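Local structure of ABC transporter periplasmic-binding protein YtfQ (Mycobacterium smegmatis, 6HB0) at residues V76-T87 with I101-D111. The protein probably serves as the sugar-binding lipoprotein of an ABC transporter for L-arabinofuranose. Residues are numbered along the deposited sequence; the frame is centred on the assembly and turned at random.
Sequences VDVIAFSPVVRT and IPVILTDRAVD
Strands 78-81 and 103-106 are the parallel neighbours of a right-handed beta-alpha-beta crossover through helix 90-98. Their ladder runs from Ile79 N, bonded to Pro102 O (3.0 Å), to Thr106 N, which donates to Phe81 O. On the face carrying Ile79 and Phe81, the Phe81 ring takes Leu105 CD2 over one face, 3.8 Å from its centroid, a CH-pi contact displaced toward the rim; Val103 CG1 lies obliquely by Phe81 CE1. Where the strands end, chi1 of 178° turns Ser82 OG away from its own N and toward Asp107, where it donates to the anti lone pair of OD2 at 2.7 Å. Thr106 OG1 reaches the same oxygen from above the carboxylate plane, so two hydroxyls grip it, while Asp107 OD1 accepts from Ala36 N. Beyond, Arg108 NE donates a bent bond to Pro83 O (3.0 Å), which lies in the guanidinium plane at its edge. The loops meet again through Asp111 N to Arg86 O and a salt bridge, Arg86 NE to Asp111 OD1 (3.0 Å): OD1 lies in the guanidinium plane, but NE meets it from above the carboxylate, the planes 60° apart. Strand 21-26 pairs with the other edge of 78-81; Phe81 and Val103 pack on Leu93 of helix 90-98, and Ile68 of helix 61-73 also touches Phe81.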
loop_
_atom_site.group_PDB
_atom_site.type_symbol
_atom_site.label_atom_id
_atom_site.label_comp_id
_atom_site.label_asym_id
_atom_site.label_seq_id
_atom_site.Cartn_x
_atom_site.Cartn_y
_atom_site.Cartn_z
ATOM N N VAL A 76 3.199 -19.033 22.591
ATOM C CA VAL A 76 2.276 -18.927 21.462
ATOM C C VAL A 76 2.720 -19.915 20.375
ATOM O O VAL A 76 3.865 -20.363 20.351
ATOM C CB VAL A 76 2.194 -17.506 20.892
ATOM C CG1 VAL A 76 1.790 -16.494 21.954
ATOM C CG2 VAL A 76 3.493 -17.108 20.251
ATOM N N ASP A 77 1.805 -20.248 19.479
ATOM C CA ASP A 77 2.077 -21.173 18.396
ATOM C C ASP A 77 2.781 -20.516 17.213
ATOM O O ASP A 77 3.571 -21.145 16.537
ATOM C CB ASP A 77 0.777 -21.806 17.922
ATOM C CG ASP A 77 0.062 -22.606 19.054
ATOM O OD1 ASP A 77 0.697 -23.462 19.692
ATOM O OD2 ASP A 77 -1.108 -22.342 19.317
ATOM N N VAL A 78 2.452 -19.253 16.975
ATOM C CA VAL A 78 2.952 -18.482 15.838
ATOM C C VAL A 78 3.139 -17.039 16.273
ATOM O O VAL A 78 2.375 -16.514 17.057
ATOM C CB VAL A 78 1.937 -18.496 14.663
ATOM C CG1 VAL A 78 2.499 -17.797 13.430
ATOM C CG2 VAL A 78 1.559 -19.929 14.313
ATOM N N ILE A 79 4.187 -16.397 15.780
ATOM C CA ILE A 79 4.423 -15.000 16.058
ATOM C C ILE A 79 4.424 -14.273 14.703
ATOM O O ILE A 79 5.038 -14.726 13.723
ATOM C CB ILE A 79 5.774 -14.777 16.758
ATOM C CG1 ILE A 79 5.650 -15.144 18.235
ATOM C CG2 ILE A 79 6.216 -13.312 16.664
ATOM C CD1 ILE A 79 7.013 -15.298 18.913
ATOM N N ALA A 80 3.707 -13.168 14.644
ATOM C CA ALA A 80 3.758 -12.319 13.498
ATOM C C ALA A 80 4.011 -10.920 13.995
ATOM O O ALA A 80 3.598 -10.550 15.087
ATOM C CB ALA A 80 2.461 -12.393 12.715
ATOM N N PHE A 81 4.725 -10.156 13.186
ATOM C CA PHE A 81 4.867 -8.752 13.489
ATOM C C PHE A 81 5.133 -7.935 12.251
ATOM O O PHE A 81 5.509 -8.450 11.214
ATOM C CB PHE A 81 5.951 -8.506 14.536
ATOM C CG PHE A 81 7.356 -8.816 14.086
ATOM C CD1 PHE A 81 7.809 -10.125 14.032
ATOM C CD2 PHE A 81 8.275 -7.780 13.855
ATOM C CE1 PHE A 81 9.094 -10.417 13.683
ATOM C CE2 PHE A 81 9.577 -8.075 13.505
ATOM C CZ PHE A 81 9.978 -9.400 13.394
ATOM N N SER A 82 4.871 -6.659 12.414
ATOM C CA SER A 82 5.045 -5.627 11.430
ATOM C C SER A 82 6.284 -4.828 11.867
ATOM O O SER A 82 6.186 -4.005 12.770
ATOM C CB SER A 82 3.771 -4.789 11.491
ATOM O OG SER A 82 3.779 -3.710 10.633
ATOM N N PRO A 83 7.446 -5.103 11.265
ATOM C CA PRO A 83 8.725 -4.541 11.743
ATOM C C PRO A 83 8.743 -3.018 11.690
ATOM O O PRO A 83 8.464 -2.442 10.661
ATOM C CB PRO A 83 9.765 -5.090 10.757
ATOM C CG PRO A 83 9.119 -6.270 10.102
ATOM C CD PRO A 83 7.633 -6.043 10.147
ATOM N N VAL A 84 9.063 -2.367 12.798
ATOM C CA VAL A 84 9.132 -0.926 12.819
ATOM C C VAL A 84 10.307 -0.465 11.957
ATOM O O VAL A 84 10.246 0.591 11.379
ATOM C CB VAL A 84 9.223 -0.377 14.258
ATOM C CG1 VAL A 84 10.279 -1.064 15.090
ATOM C CG2 VAL A 84 9.553 1.094 14.246
ATOM N N VAL A 85 11.359 -1.267 11.887
ATOM C CA VAL A 85 12.511 -1.002 11.032
ATOM C C VAL A 85 12.912 -2.282 10.326
ATOM O O VAL A 85 12.570 -3.383 10.786
ATOM C CB VAL A 85 13.749 -0.441 11.811
ATOM C CG1 VAL A 85 13.458 0.934 12.371
ATOM C CG2 VAL A 85 14.206 -1.423 12.867
ATOM N N ARG A 86 13.652 -2.163 9.236
ATOM C CA ARG A 86 14.087 -3.336 8.453
ATOM C C ARG A 86 15.100 -4.222 9.120
ATOM O O ARG A 86 15.137 -5.423 8.819
ATOM C CB ARG A 86 14.743 -2.921 7.141
ATOM C CG ARG A 86 13.835 -2.335 6.099
ATOM C CD ARG A 86 14.615 -2.096 4.799
ATOM N NE ARG A 86 14.788 -3.335 4.044
ATOM C CZ ARG A 86 13.837 -3.902 3.295
ATOM N NH1 ARG A 86 12.627 -3.345 3.166
ATOM N NH2 ARG A 86 14.087 -5.043 2.680
ATOM N N THR A 87 15.962 -3.662 9.964
ATOM C CA THR A 87 17.177 -4.339 10.399
ATOM C C THR A 87 17.252 -4.541 11.877
ATOM O O THR A 87 16.652 -3.821 12.649
ATOM C CB THR A 87 18.451 -3.494 10.052
ATOM O OG1 THR A 87 18.364 -3.041 8.710
ATOM C CG2 THR A 87 19.703 -4.358 10.166
ATOM N N ILE A 101 9.031 -21.602 17.333
ATOM C CA ILE A 101 7.870 -20.811 16.994
ATOM C C ILE A 101 8.076 -20.171 15.605
ATOM O O ILE A 101 8.990 -19.350 15.406
ATOM C CB ILE A 101 7.636 -19.736 18.033
ATOM C CG1 ILE A 101 7.409 -20.390 19.403
ATOM C CG2 ILE A 101 6.409 -18.932 17.687
ATOM C CD1 ILE A 101 7.280 -19.417 20.538
ATOM N N PRO A 102 7.227 -20.537 14.642
ATOM C CA PRO A 102 7.339 -19.894 13.314
ATOM C C PRO A 102 6.988 -18.433 13.362
ATOM O O PRO A 102 6.156 -18.017 14.164
ATOM C CB PRO A 102 6.280 -20.613 12.474
ATOM C CG PRO A 102 5.803 -21.780 13.287
ATOM C CD PRO A 102 6.104 -21.509 14.713
ATOM N N VAL A 103 7.582 -17.670 12.467
ATOM C CA VAL A 103 7.382 -16.243 12.361
ATOM C C VAL A 103 6.900 -15.802 10.990
ATOM O O VAL A 103 7.427 -16.208 9.984
ATOM C CB VAL A 103 8.693 -15.534 12.622
ATOM C CG1 VAL A 103 8.544 -14.012 12.362
ATOM C CG2 VAL A 103 9.061 -15.809 14.100
ATOM N N ILE A 104 5.926 -14.906 10.979
ATOM C CA ILE A 104 5.411 -14.314 9.775
ATOM C C ILE A 104 5.617 -12.816 9.884
ATOM O O ILE A 104 5.209 -12.196 10.880
ATOM C CB ILE A 104 3.896 -14.572 9.651
ATOM C CG1 ILE A 104 3.640 -16.071 9.597
ATOM C CG2 ILE A 104 3.325 -13.893 8.424
ATOM C CD1 ILE A 104 2.179 -16.376 9.420
ATOM N N LEU A 105 6.211 -12.235 8.849
ATOM C CA LEU A 105 6.359 -10.758 8.758
ATOM C C LEU A 105 5.257 -10.121 7.971
ATOM O O LEU A 105 4.883 -10.632 6.905
ATOM C CB LEU A 105 7.666 -10.432 8.063
ATOM C CG LEU A 105 8.897 -10.978 8.758
ATOM C CD1 LEU A 105 10.147 -10.667 7.990
ATOM C CD2 LEU A 105 8.989 -10.456 10.179
ATOM N N THR A 106 4.764 -8.982 8.452
ATOM C CA THR A 106 3.758 -8.261 7.730
ATOM C C THR A 106 4.191 -6.821 7.460
ATOM O O THR A 106 4.929 -6.184 8.241
ATOM C CB THR A 106 2.417 -8.235 8.481
ATOM O OG1 THR A 106 2.564 -7.478 9.673
ATOM C CG2 THR A 106 1.968 -9.617 8.884
ATOM N N ASP A 107 3.703 -6.305 6.349
ATOM C CA ASP A 107 3.750 -4.863 6.002
ATOM C C ASP A 107 5.135 -4.353 5.538
ATOM O O ASP A 107 5.219 -3.672 4.514
ATOM C CB ASP A 107 3.204 -3.938 7.127
ATOM C CG ASP A 107 1.837 -4.404 7.713
ATOM O OD1 ASP A 107 0.820 -4.525 6.930
ATOM O OD2 ASP A 107 1.780 -4.610 8.984
ATOM N N ARG A 108 6.205 -4.622 6.279
ATOM C CA ARG A 108 7.517 -4.142 5.907
ATOM C C ARG A 108 8.488 -5.320 5.947
ATOM O O ARG A 108 8.458 -6.128 6.868
ATOM C CB ARG A 108 7.961 -3.054 6.867
ATOM C CG ARG A 108 9.363 -2.514 6.580
ATOM C CD ARG A 108 9.967 -1.803 7.789
ATOM N NE ARG A 108 9.080 -0.748 8.263
ATOM C CZ ARG A 108 8.940 0.439 7.695
ATOM N NH1 ARG A 108 8.091 1.306 8.214
ATOM N NH2 ARG A 108 9.639 0.772 6.616
ATOM N N ALA A 109 9.303 -5.432 4.907
ATOM C CA ALA A 109 10.276 -6.505 4.744
ATOM C C ALA A 109 11.486 -6.257 5.618
ATOM O O ALA A 109 11.763 -5.130 5.947
ATOM C CB ALA A 109 10.736 -6.540 3.303
ATOM N N VAL A 110 12.192 -7.298 6.000
ATOM C CA VAL A 110 13.417 -7.109 6.768
ATOM C C VAL A 110 14.657 -7.455 5.973
ATOM O O VAL A 110 14.594 -8.194 5.011
ATOM C CB VAL A 110 13.436 -7.897 8.084
ATOM C CG1 VAL A 110 12.308 -7.405 8.984
ATOM C CG2 VAL A 110 13.431 -9.387 7.804
ATOM N N ASP A 111 15.774 -6.902 6.422
ATOM C CA ASP A 111 17.105 -7.290 5.976
ATOM C C ASP A 111 17.551 -8.345 6.978
ATOM O O ASP A 111 17.464 -8.134 8.194
ATOM C CB ASP A 111 18.107 -6.133 6.155
ATOM C CG ASP A 111 17.935 -4.981 5.160
ATOM O OD1 ASP A 111 17.217 -5.109 4.131
ATOM O OD2 ASP A 111 18.576 -3.924 5.425
HETATM O O HOH W 1 20.826 -3.946 6.798
#